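Local coordinates for aldehyde dehydrogenase family protein (Pseudomonas syringae pv. tomato, PDB 5IUV), which binds NAD+ and probably oxidises indole-3-acetaldehyde to the auxin indole-3-acetic acid, as an NAD-dependent member of the aldehyde dehydrogenase family, at residues A[20-25]-A[219-224]; A[30-35]-A[56-61]; A[11-16]-A[101-106]; A[175-180]-A[484-489]. All coordinates share one frame; numbering follows the deposited sequence.

Four contacts of one subunit illustrate how chemistry follows place in a fold. Interaction 4 is wholly buried, joining helix 170-183 to the turn before strand 488-496 through proline, two aromatic rings and two lysines that share a water near the coenzyme. Interaction 1, also buried, adds the short strand 22-24 to the end of strand 217-219 by two backbone bonds and apolar side chains. Interaction 2 lies farther out, partly open, and relies on one aspartate and two waters; it touches interaction 1, where L220 and I24 pack on helix 56-72. Interaction 3, buried, packs L103 and L104 of helix 98-109 against L16, A13 and the CB of R12, about 8 Å from interaction 4 at the nearest atoms.

Interaction 1 of 4, residues A[20-25]-A[219-224]; sequences GRAFIQ and VLPGYG. With NAD (nicotinamide-adenine-dinucleotide), chain C.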
# COMPACT_ATOMS: atom_id res chain seq x y z
N GLY A 20 23.97 29.68 -23.39
CA GLY A 20 24.69 28.47 -23.73
C GLY A 20 25.60 27.92 -22.65
O GLY A 20 26.24 26.89 -22.84
N ARG A 21 25.67 28.60 -21.51
CA ARG A 21 26.59 28.21 -20.45
C ARG A 21 26.12 27.02 -19.61
O ARG A 21 24.94 26.66 -19.61
CB ARG A 21 26.88 29.41 -19.54
CG ARG A 21 27.83 30.45 -20.17
CD ARG A 21 27.92 31.71 -19.34
NE ARG A 21 26.62 32.37 -19.17
CZ ARG A 21 26.37 33.32 -18.27
NH1 ARG A 21 27.33 33.72 -17.44
NH2 ARG A 21 25.16 33.86 -18.19
N ALA A 22 27.07 26.40 -18.91
CA ALA A 22 26.73 25.39 -17.91
C ALA A 22 26.18 26.10 -16.67
O ALA A 22 26.27 27.33 -16.58
CB ALA A 22 27.95 24.55 -17.56
N PHE A 23 25.61 25.34 -15.74
CA PHE A 23 25.06 25.93 -14.52
C PHE A 23 25.53 25.13 -13.31
O PHE A 23 25.22 23.95 -13.18
CB PHE A 23 23.53 25.97 -14.57
CG PHE A 23 22.90 26.84 -13.51
CD1 PHE A 23 22.47 26.29 -12.30
CD2 PHE A 23 22.70 28.20 -13.73
CE1 PHE A 23 21.87 27.08 -11.33
CE2 PHE A 23 22.11 28.99 -12.76
CZ PHE A 23 21.68 28.43 -11.56
N ILE A 24 26.29 25.77 -12.43
CA ILE A 24 26.83 25.09 -11.27
C ILE A 24 26.76 26.00 -10.05
O ILE A 24 27.18 27.16 -10.13
CB ILE A 24 28.30 24.65 -11.49
CG1 ILE A 24 28.43 23.70 -12.66
CG2 ILE A 24 28.84 23.99 -10.22
CD1 ILE A 24 29.86 23.44 -13.08
N GLN A 25 26.22 25.48 -8.95
CA GLN A 25 26.15 26.21 -7.68
C GLN A 25 25.49 27.59 -7.86
O GLN A 25 26.02 28.63 -7.46
CB GLN A 25 27.56 26.34 -7.08
CG GLN A 25 27.63 26.86 -5.63
CD GLN A 25 26.81 26.04 -4.65
OE1 GLN A 25 26.69 24.82 -4.78
NE2 GLN A 25 26.24 26.71 -3.66
N VAL A 219 23.59 21.84 -14.14
CA VAL A 219 23.41 21.39 -15.52
C VAL A 219 24.72 21.45 -16.31
O VAL A 219 25.33 22.51 -16.42
CB VAL A 219 22.34 22.22 -16.26
CG1 VAL A 219 22.19 21.74 -17.71
CG2 VAL A 219 21.00 22.13 -15.52
N LEU A 220 25.13 20.32 -16.87
CA LEU A 220 26.39 20.24 -17.61
C LEU A 220 26.19 19.84 -19.08
O LEU A 220 26.12 18.65 -19.40
CB LEU A 220 27.34 19.25 -16.94
CG LEU A 220 27.67 19.48 -15.47
CD1 LEU A 220 28.67 18.43 -14.97
CD2 LEU A 220 28.21 20.90 -15.26
N PRO A 221 26.08 20.83 -19.97
CA PRO A 221 26.03 20.49 -21.40
C PRO A 221 27.39 19.97 -21.87
O PRO A 221 28.41 20.30 -21.26
CB PRO A 221 25.66 21.81 -22.08
CG PRO A 221 26.12 22.87 -21.12
CD PRO A 221 25.97 22.29 -19.75
N GLY A 222 27.39 19.14 -22.90
CA GLY A 222 28.63 18.56 -23.39
C GLY A 222 28.41 17.17 -23.95
O GLY A 222 27.30 16.65 -23.91
N TYR A 223 29.47 16.56 -24.48
CA TYR A 223 29.36 15.28 -25.15
C TYR A 223 29.22 14.12 -24.18
O TYR A 223 29.67 14.20 -23.03
CB TYR A 223 30.58 15.05 -26.05
CG TYR A 223 30.70 16.10 -27.13
CD1 TYR A 223 29.80 16.13 -28.19
CD2 TYR A 223 31.70 17.07 -27.08
CE1 TYR A 223 29.90 17.10 -29.18
CE2 TYR A 223 31.80 18.04 -28.07
CZ TYR A 223 30.90 18.05 -29.11
OH TYR A 223 30.99 19.00 -30.10
N GLY A 224 28.59 13.05 -24.64
CA GLY A 224 28.45 11.85 -23.84
C GLY A 224 29.78 11.24 -23.46
O GLY A 224 29.99 10.84 -22.31
PA NAD C . 22.43 7.96 -26.85
O1A NAD C . 22.50 6.62 -26.23
O2A NAD C . 23.39 8.16 -28.01
O5B NAD C . 22.68 9.08 -25.77
C5B NAD C . 21.75 9.47 -24.73
C4B NAD C . 22.49 10.39 -23.79
O4B NAD C . 23.67 9.71 -23.31
C3B NAD C . 22.98 11.73 -24.35
O3B NAD C . 22.88 12.75 -23.37
C2B NAD C . 24.44 11.44 -24.70
O2B NAD C . 25.24 12.62 -24.71
C1B NAD C . 24.82 10.49 -23.56
N9A NAD C . 25.95 9.60 -23.80
C8A NAD C . 26.43 9.15 -25.00
N7A NAD C . 27.52 8.42 -24.91
C5A NAD C . 27.76 8.37 -23.54
C6A NAD C . 28.74 7.71 -22.78
N6A NAD C . 29.75 7.01 -23.31
N1A NAD C . 28.67 7.82 -21.43
C2A NAD C . 27.69 8.55 -20.90
N3A NAD C . 26.71 9.23 -21.51
C4A NAD C . 26.80 9.09 -22.85
O3 NAD C . 20.94 8.21 -27.40
PN NAD C . 20.23 9.41 -28.21
O1N NAD C . 20.67 9.27 -29.62
O2N NAD C . 20.48 10.68 -27.50
O5D NAD C . 18.68 9.08 -28.03
C5D NAD C . 18.00 8.11 -28.86
C4D NAD C . 17.80 6.86 -28.04
O4D NAD C . 17.01 7.17 -26.86
C3D NAD C . 17.02 5.74 -28.74
O3D NAD C . 17.68 4.50 -28.54
C2D NAD C . 15.66 5.81 -28.03
O2D NAD C . 14.92 4.59 -27.98
C1D NAD C . 16.06 6.20 -26.59
N1N NAD C . 14.87 6.83 -25.86
C2N NAD C . 14.35 6.05 -24.80
C3N NAD C . 13.31 6.55 -24.03
C7N NAD C . 12.65 5.75 -22.94
O7N NAD C . 12.91 4.53 -22.82
N7N NAD C . 11.74 6.35 -22.21
C4N NAD C . 12.79 7.81 -24.35
C5N NAD C . 13.30 8.54 -25.41
C6N NAD C . 14.35 8.03 -26.16
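I24 and L220 meet through methyl groups at the apolar centre, with I24 CD1 3.7 Å from L220 CD2. The leucine reaches across because its CG lies opposite the carbonyl carbon (chi1 -56°), which brings CD2 nearer to the strand. Next to this pair A22 fits against the ring of P221, A22 CB lying 3.7 Å from P221 CD, while the side chains of F23 and V219 touch at their CB atoms. The ring of F23 leads away from V219, towards helix 198-210 and an edge-to-face meeting with Y28. Outward of these groups the main chains pair: F23 and V219 form a single antiparallel hydrogen-bonded bridge. F23 N donates to V219 O at 2.9 Å and an almost straight 171°, and V219 N returns a bond to F23 O at 2.8 Å. Strand 22-24 is thereby fastened to the end of strand 217-219, which belongs to the sheet of the coenzyme domain. Beyond P221 the chain runs to G224, whose CA lies 3.4 Å from C4A of the NAD adenine. Polar bonding across the contact is thus main-chain to main-chain, the side chains adding apolar contact, and the segment leading to G224 is paired at its start with strand 22-24.

Interaction 2 of 4, residues A[30-35]-A[56-61]; sequences AAASGE and AADAQR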
# COMPACT_ATOMS: atom_id res chain seq x y z
N ALA A 30 31.19 29.11 -17.73
CA ALA A 30 31.82 28.44 -18.85
C ALA A 30 32.35 27.11 -18.36
O ALA A 30 32.49 26.89 -17.15
CB ALA A 30 32.93 29.29 -19.45
N ALA A 31 32.65 26.20 -19.27
CA ALA A 31 33.37 24.99 -18.89
C ALA A 31 34.78 25.40 -18.49
O ALA A 31 35.29 26.42 -18.95
CB ALA A 31 33.39 23.99 -20.03
N ALA A 32 35.40 24.62 -17.60
CA ALA A 32 36.73 24.93 -17.08
C ALA A 32 37.75 25.20 -18.20
O ALA A 32 38.59 26.09 -18.08
CB ALA A 32 37.22 23.79 -16.18
N SER A 33 37.66 24.44 -19.28
CA SER A 33 38.55 24.58 -20.43
C SER A 33 38.26 25.82 -21.27
O SER A 33 39.11 26.26 -22.05
CB SER A 33 38.44 23.35 -21.32
OG SER A 33 37.13 23.28 -21.86
N GLY A 34 37.05 26.35 -21.13
CA GLY A 34 36.61 27.47 -21.94
C GLY A 34 36.05 27.04 -23.28
O GLY A 34 35.61 27.87 -24.07
N GLU A 35 36.06 25.73 -23.52
CA GLU A 35 35.64 25.19 -24.81
C GLU A 35 34.13 25.21 -25.01
O GLU A 35 33.37 25.11 -24.05
CB GLU A 35 36.16 23.76 -24.97
CG GLU A 35 37.68 23.69 -25.07
CD GLU A 35 38.20 22.28 -25.31
OE1 GLU A 35 37.37 21.39 -25.61
OE2 GLU A 35 39.43 22.08 -25.21
N ALA A 56 35.56 16.22 -17.63
CA ALA A 56 35.69 15.60 -16.31
C ALA A 56 35.83 16.61 -15.17
O ALA A 56 35.28 16.40 -14.08
CB ALA A 56 36.88 14.64 -16.30
N ALA A 57 36.55 17.70 -15.41
CA ALA A 57 36.77 18.71 -14.37
C ALA A 57 35.46 19.38 -13.95
O ALA A 57 35.25 19.69 -12.77
CB ALA A 57 37.76 19.76 -14.84
N ASP A 58 34.58 19.60 -14.91
CA ASP A 58 33.30 20.22 -14.64
C ASP A 58 32.37 19.26 -13.90
O ASP A 58 31.60 19.69 -13.02
CB ASP A 58 32.66 20.72 -15.94
CG ASP A 58 33.61 21.60 -16.73
OD1 ASP A 58 33.88 22.73 -16.29
OD2 ASP A 58 34.09 21.15 -17.79
N ALA A 59 32.43 17.98 -14.25
CA ALA A 59 31.72 16.95 -13.51
C ALA A 59 32.14 16.96 -12.05
O ALA A 59 31.31 16.90 -11.15
CB ALA A 59 31.96 15.57 -14.12
N GLN A 60 33.45 17.03 -11.81
CA GLN A 60 33.97 17.09 -10.45
C GLN A 60 33.42 18.28 -9.68
O GLN A 60 32.99 18.13 -8.53
CB GLN A 60 35.50 17.15 -10.47
CG GLN A 60 36.12 17.26 -9.08
CD GLN A 60 35.82 16.05 -8.20
OE1 GLN A 60 35.74 14.91 -8.68
NE2 GLN A 60 35.67 16.29 -6.91
N ARG A 61 33.43 19.47 -10.29
CA ARG A 61 32.95 20.64 -9.58
C ARG A 61 31.45 20.56 -9.34
O ARG A 61 30.96 20.96 -8.28
CB ARG A 61 33.28 21.93 -10.34
CG ARG A 61 32.95 23.19 -9.54
CD ARG A 61 33.75 24.41 -9.97
NE ARG A 61 33.33 24.97 -11.26
CZ ARG A 61 32.38 25.89 -11.39
NH1 ARG A 61 31.74 26.35 -10.31
NH2 ARG A 61 32.06 26.36 -12.59
O HOH W 1 32.66 25.10 -15.10
O HOH W 2 36.40 21.73 -19.09
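The carboxylate of D58 is the flat group at the heart of this contact, and A31 and A32 meet it through their backbone and methyl groups. A32 N donates to the syn lone pair of D58 OD1, at 2.8 Å. A31 CB lies 3.7 Å from D58 OD2, and A32 CB comes within 3.5 Å of D58 OD1. Two waters extend the grip: one gives its protons to D58 OD1 and A30 O and accepts from R61 NH2, while the other donates to D58 OD2 and accepts from S33 N. With D55 N also bound to OD2, each carboxylate oxygen has two hydrogen-bond partners, which would fix its rotation and favour the ionised form. D58 turns CG opposite its carbonyl carbon (chi1 -53°), carrying the group out from the helix to the loop. That loop holds a type I turn from A31 to G34, overlapped by an ST turn in which S33 OG accepts from E35 N at 3.1 Å. The only apolar touch is A32 CB against A57 CB at 4.3 Å. The loop carrying the turn connects strands 27-29 and 36-40 and rests on the first turn of helix 56-72, whose A56 and A59 pack against helix 224-232.

Interaction 3 of 4, residues A[11-16]-A[101-106]; sequences QRAQNL and LALLET
L103 and L16 slide past one another in opposite directions, L16 CD1 lying 3.8 Å from L103 CD2. L103 aims straight at the facing helix, and its two methyls divide the work. Its CD2 settles over the backbone of the other segment, with L103 CD2 3.5 Å from A13 N and 3.6 Å from R12 CB, whereas L103 CD1 turns to A13 CB at 4.2 Å. This reach depends on its first torsion: CG stands opposite the backbone N (chi1 -174°), which carries CG, and with it the branch, toward helix 6-15. L16 CD1 also lies 4.0 Å from L104 CD2, so one methyl touches two consecutive leucines. The contact is thus a small helix-helix interface in which the N-terminal helix 6-15 and the residue L16 pack on helix 98-109, away from the coenzyme and substrate sites. A13 and L16 also touch L107 one turn further along that helix, and L104 packs against helix 198-210 as well. R12 meets L103 through CB; the rest of its chain runs extended from CG to NE, and its guanidinium group forms a salt bridge with E99, two residues before segment 101-106.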
# COMPACT_ATOMS: atom_id res chain seq x y z
N GLN A 11 9.56 35.66 -36.04
CA GLN A 11 10.04 36.87 -35.39
C GLN A 11 10.60 36.55 -34.00
O GLN A 11 11.68 37.01 -33.64
CB GLN A 11 8.91 37.89 -35.29
CG GLN A 11 9.31 39.19 -34.61
CD GLN A 11 8.13 40.12 -34.44
OE1 GLN A 11 6.98 39.68 -34.44
NE2 GLN A 11 8.41 41.41 -34.29
N ARG A 12 9.87 35.76 -33.23
CA ARG A 12 10.33 35.38 -31.90
C ARG A 12 11.64 34.62 -31.94
O ARG A 12 12.52 34.86 -31.12
CB ARG A 12 9.26 34.55 -31.18
CG ARG A 12 8.14 35.41 -30.63
CD ARG A 12 6.96 34.58 -30.20
NE ARG A 12 5.96 35.41 -29.54
CZ ARG A 12 5.76 35.43 -28.22
NH1 ARG A 12 6.49 34.66 -27.43
NH2 ARG A 12 4.83 36.22 -27.71
N ALA A 13 11.78 33.72 -32.91
CA ALA A 13 13.00 32.94 -33.06
C ALA A 13 14.20 33.86 -33.29
O ALA A 13 15.28 33.66 -32.72
CB ALA A 13 12.87 31.93 -34.19
N GLN A 14 14.01 34.87 -34.12
CA GLN A 14 15.05 35.85 -34.39
C GLN A 14 15.37 36.69 -33.15
O GLN A 14 16.49 37.14 -32.97
CB GLN A 14 14.63 36.76 -35.56
CG GLN A 14 15.63 37.84 -35.92
CD GLN A 14 16.87 37.31 -36.63
OE1 GLN A 14 16.89 36.17 -37.09
NE2 GLN A 14 17.91 38.14 -36.72
N ASN A 15 14.38 36.89 -32.29
CA ASN A 15 14.54 37.83 -31.19
C ASN A 15 14.99 37.18 -29.88
O ASN A 15 15.20 37.87 -28.89
CB ASN A 15 13.24 38.62 -30.98
CG ASN A 15 13.05 39.68 -32.06
OD1 ASN A 15 13.97 39.94 -32.82
ND2 ASN A 15 11.86 40.29 -32.11
N LEU A 16 15.15 35.86 -29.89
CA LEU A 16 15.66 35.15 -28.72
C LEU A 16 17.10 35.53 -28.41
O LEU A 16 17.92 35.66 -29.32
CB LEU A 16 15.61 33.63 -28.93
CG LEU A 16 14.27 32.92 -28.74
CD1 LEU A 16 14.40 31.47 -29.15
CD2 LEU A 16 13.84 33.03 -27.30
N LEU A 101 10.35 28.36 -24.02
CA LEU A 101 10.85 27.00 -23.89
C LEU A 101 10.46 26.13 -25.09
O LEU A 101 11.27 25.33 -25.57
CB LEU A 101 10.34 26.37 -22.59
CG LEU A 101 10.95 26.95 -21.32
CD1 LEU A 101 10.23 26.43 -20.08
CD2 LEU A 101 12.43 26.60 -21.25
N ALA A 102 9.23 26.29 -25.56
CA ALA A 102 8.75 25.54 -26.71
C ALA A 102 9.55 25.92 -27.95
O ALA A 102 9.91 25.06 -28.77
CB ALA A 102 7.26 25.78 -26.95
N LEU A 103 9.83 27.20 -28.09
CA LEU A 103 10.57 27.70 -29.23
C LEU A 103 12.01 27.18 -29.21
O LEU A 103 12.54 26.76 -30.23
CB LEU A 103 10.53 29.23 -29.27
CG LEU A 103 11.13 29.94 -30.48
CD1 LEU A 103 10.58 29.37 -31.79
CD2 LEU A 103 10.84 31.43 -30.38
N LEU A 104 12.63 27.20 -28.03
CA LEU A 104 13.97 26.65 -27.88
C LEU A 104 14.03 25.19 -28.30
O LEU A 104 14.96 24.77 -28.98
CB LEU A 104 14.46 26.80 -26.44
CG LEU A 104 14.82 28.21 -25.98
CD1 LEU A 104 15.05 28.22 -24.48
CD2 LEU A 104 16.04 28.73 -26.72
N GLU A 105 13.03 24.42 -27.88
CA GLU A 105 12.98 22.99 -28.19
C GLU A 105 12.87 22.76 -29.69
O GLU A 105 13.61 21.95 -30.27
CB GLU A 105 11.80 22.34 -27.47
CG GLU A 105 11.97 20.86 -27.21
CD GLU A 105 12.75 20.59 -25.93
OE1 GLU A 105 13.90 21.07 -25.82
OE2 GLU A 105 12.21 19.90 -25.04
N THR A 106 11.96 23.49 -30.32
CA THR A 106 11.76 23.38 -31.75
C THR A 106 13.00 23.78 -32.54
O THR A 106 13.41 23.07 -33.46
CB THR A 106 10.56 24.24 -32.20
OG1 THR A 106 9.35 23.58 -31.80
CG2 THR A 106 10.54 24.44 -33.72

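Interaction 4 of 4, residues A[175-180]-A[484-489]; sequences CWKLGP and FDKYTE
Helix 170-183 is kinked at P180, whose N has no bond to the preceding turn, and P180 there comes nearest F484, to whose O Y487 N bonds back. P180 fits between two aromatic rings. Its CB sits over one face of F484, 4.2 Å from the ring centroid and 24° off the normal, while P180 CG lies 3.5 Å from Y487 CE2 in an oblique approach. Y487 crosses K177 at about a right angle, Y487 OH lying 3.6 Å from K177 CA, and Y487 OH donates to a water at the ring edge, 2.7 Å away. That water in turn donates to W176 O and is weakly bonded to K486 NZ. K177 NZ and K486 NZ stand 4.1 Å apart and both donate to a second water; D478 forms a salt bridge with each, so its carboxylate would offset much of the like-charge strain. K177 is also close to E267, the predicted active-site residue, and to V165, which binds the coenzyme. Joining the helix that follows strand 149-164 to the approach of strand 488-496, the contact belongs to the interior of the aldehyde dehydrogenase coenzyme domain, beside the NAD pocket.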
# COMPACT_ATOMS: atom_id res chain seq x y z
N CYS A 175 12.43 16.29 -17.21
CA CYS A 175 11.44 16.45 -16.14
C CYS A 175 10.96 15.11 -15.58
O CYS A 175 10.63 15.02 -14.39
CB CYS A 175 10.25 17.27 -16.64
SG CYS A 175 10.65 19.01 -16.87
N TRP A 176 10.89 14.08 -16.43
CA TRP A 176 10.60 12.74 -15.95
C TRP A 176 11.60 12.29 -14.89
O TRP A 176 11.25 11.54 -13.98
CB TRP A 176 10.60 11.73 -17.09
CG TRP A 176 9.33 11.69 -17.87
CD1 TRP A 176 8.34 12.64 -17.89
CD2 TRP A 176 8.90 10.65 -18.76
NE1 TRP A 176 7.33 12.25 -18.73
CE2 TRP A 176 7.65 11.03 -19.27
CE3 TRP A 176 9.46 9.44 -19.16
CZ2 TRP A 176 6.94 10.24 -20.18
CZ3 TRP A 176 8.76 8.65 -20.05
CH2 TRP A 176 7.51 9.06 -20.56
N LYS A 177 12.85 12.74 -15.02
CA LYS A 177 13.87 12.43 -14.02
C LYS A 177 13.83 13.43 -12.88
O LYS A 177 13.84 13.03 -11.72
CB LYS A 177 15.29 12.41 -14.63
CG LYS A 177 15.47 11.62 -15.94
CD LYS A 177 15.19 10.14 -15.76
CE LYS A 177 15.55 9.37 -17.04
NZ LYS A 177 15.02 7.97 -17.06
N LEU A 178 13.79 14.73 -13.20
CA LEU A 178 13.88 15.77 -12.18
C LEU A 178 12.72 15.75 -11.20
O LEU A 178 12.90 16.01 -10.01
CB LEU A 178 13.94 17.16 -12.83
CG LEU A 178 15.17 17.53 -13.65
CD1 LEU A 178 15.07 18.98 -14.10
CD2 LEU A 178 16.43 17.30 -12.85
N GLY A 179 11.53 15.44 -11.70
CA GLY A 179 10.35 15.38 -10.85
C GLY A 179 10.54 14.55 -9.59
O GLY A 179 10.57 15.08 -8.49
N PRO A 180 10.67 13.22 -9.75
CA PRO A 180 10.89 12.33 -8.60
C PRO A 180 12.25 12.52 -7.91
O PRO A 180 12.32 12.40 -6.68
CB PRO A 180 10.77 10.93 -9.22
CG PRO A 180 11.02 11.14 -10.70
CD PRO A 180 10.46 12.48 -11.00
N PHE A 484 9.78 7.17 -7.92
CA PHE A 484 10.45 7.65 -6.71
C PHE A 484 11.46 6.65 -6.18
O PHE A 484 12.48 7.02 -5.61
CB PHE A 484 9.44 7.99 -5.61
CG PHE A 484 8.73 9.31 -5.82
CD1 PHE A 484 7.96 9.52 -6.95
CD2 PHE A 484 8.82 10.31 -4.89
CE1 PHE A 484 7.31 10.73 -7.14
CE2 PHE A 484 8.17 11.52 -5.07
CZ PHE A 484 7.41 11.72 -6.20
N ASP A 485 11.17 5.36 -6.38
CA ASP A 485 12.01 4.30 -5.83
C ASP A 485 13.41 4.28 -6.43
O ASP A 485 14.33 3.72 -5.84
CB ASP A 485 11.33 2.94 -6.02
CG ASP A 485 10.08 2.78 -5.17
OD1 ASP A 485 9.91 3.54 -4.18
OD2 ASP A 485 9.26 1.89 -5.47
N LYS A 486 13.60 4.90 -7.59
CA LYS A 486 14.92 4.96 -8.20
C LYS A 486 15.85 5.96 -7.49
O LYS A 486 17.06 5.94 -7.71
CB LYS A 486 14.82 5.34 -9.68
CG LYS A 486 14.02 4.35 -10.50
CD LYS A 486 14.21 4.59 -11.99
CE LYS A 486 13.70 5.95 -12.40
NZ LYS A 486 13.47 5.94 -13.88
N TYR A 487 15.27 6.82 -6.66
CA TYR A 487 16.02 7.93 -6.08
C TYR A 487 16.12 7.83 -4.57
O TYR A 487 16.58 8.77 -3.90
CB TYR A 487 15.38 9.26 -6.51
CG TYR A 487 15.27 9.35 -8.01
CD1 TYR A 487 16.39 9.55 -8.80
CD2 TYR A 487 14.04 9.17 -8.64
CE1 TYR A 487 16.29 9.62 -10.17
CE2 TYR A 487 13.93 9.23 -10.01
CZ TYR A 487 15.06 9.45 -10.78
OH TYR A 487 14.96 9.51 -12.15
N THR A 488 15.70 6.70 -4.02
CA THR A 488 15.75 6.50 -2.58
C THR A 488 16.33 5.15 -2.18
O THR A 488 16.46 4.24 -3.00
CB THR A 488 14.35 6.65 -1.93
OG1 THR A 488 13.45 5.70 -2.50
CG2 THR A 488 13.79 8.04 -2.14
N GLU A 489 16.69 5.04 -0.90
CA GLU A 489 17.20 3.80 -0.31
C GLU A 489 16.29 3.38 0.84
O GLU A 489 15.88 4.22 1.63
CB GLU A 489 18.62 3.97 0.23
CG GLU A 489 19.69 4.17 -0.81
CD GLU A 489 20.03 2.90 -1.55
OE1 GLU A 489 19.83 1.79 -1.00
OE2 GLU A 489 20.49 3.00 -2.71
O HOH W 3 12.53 9.13 -13.18
O HOH W 4 16.18 5.84 -15.61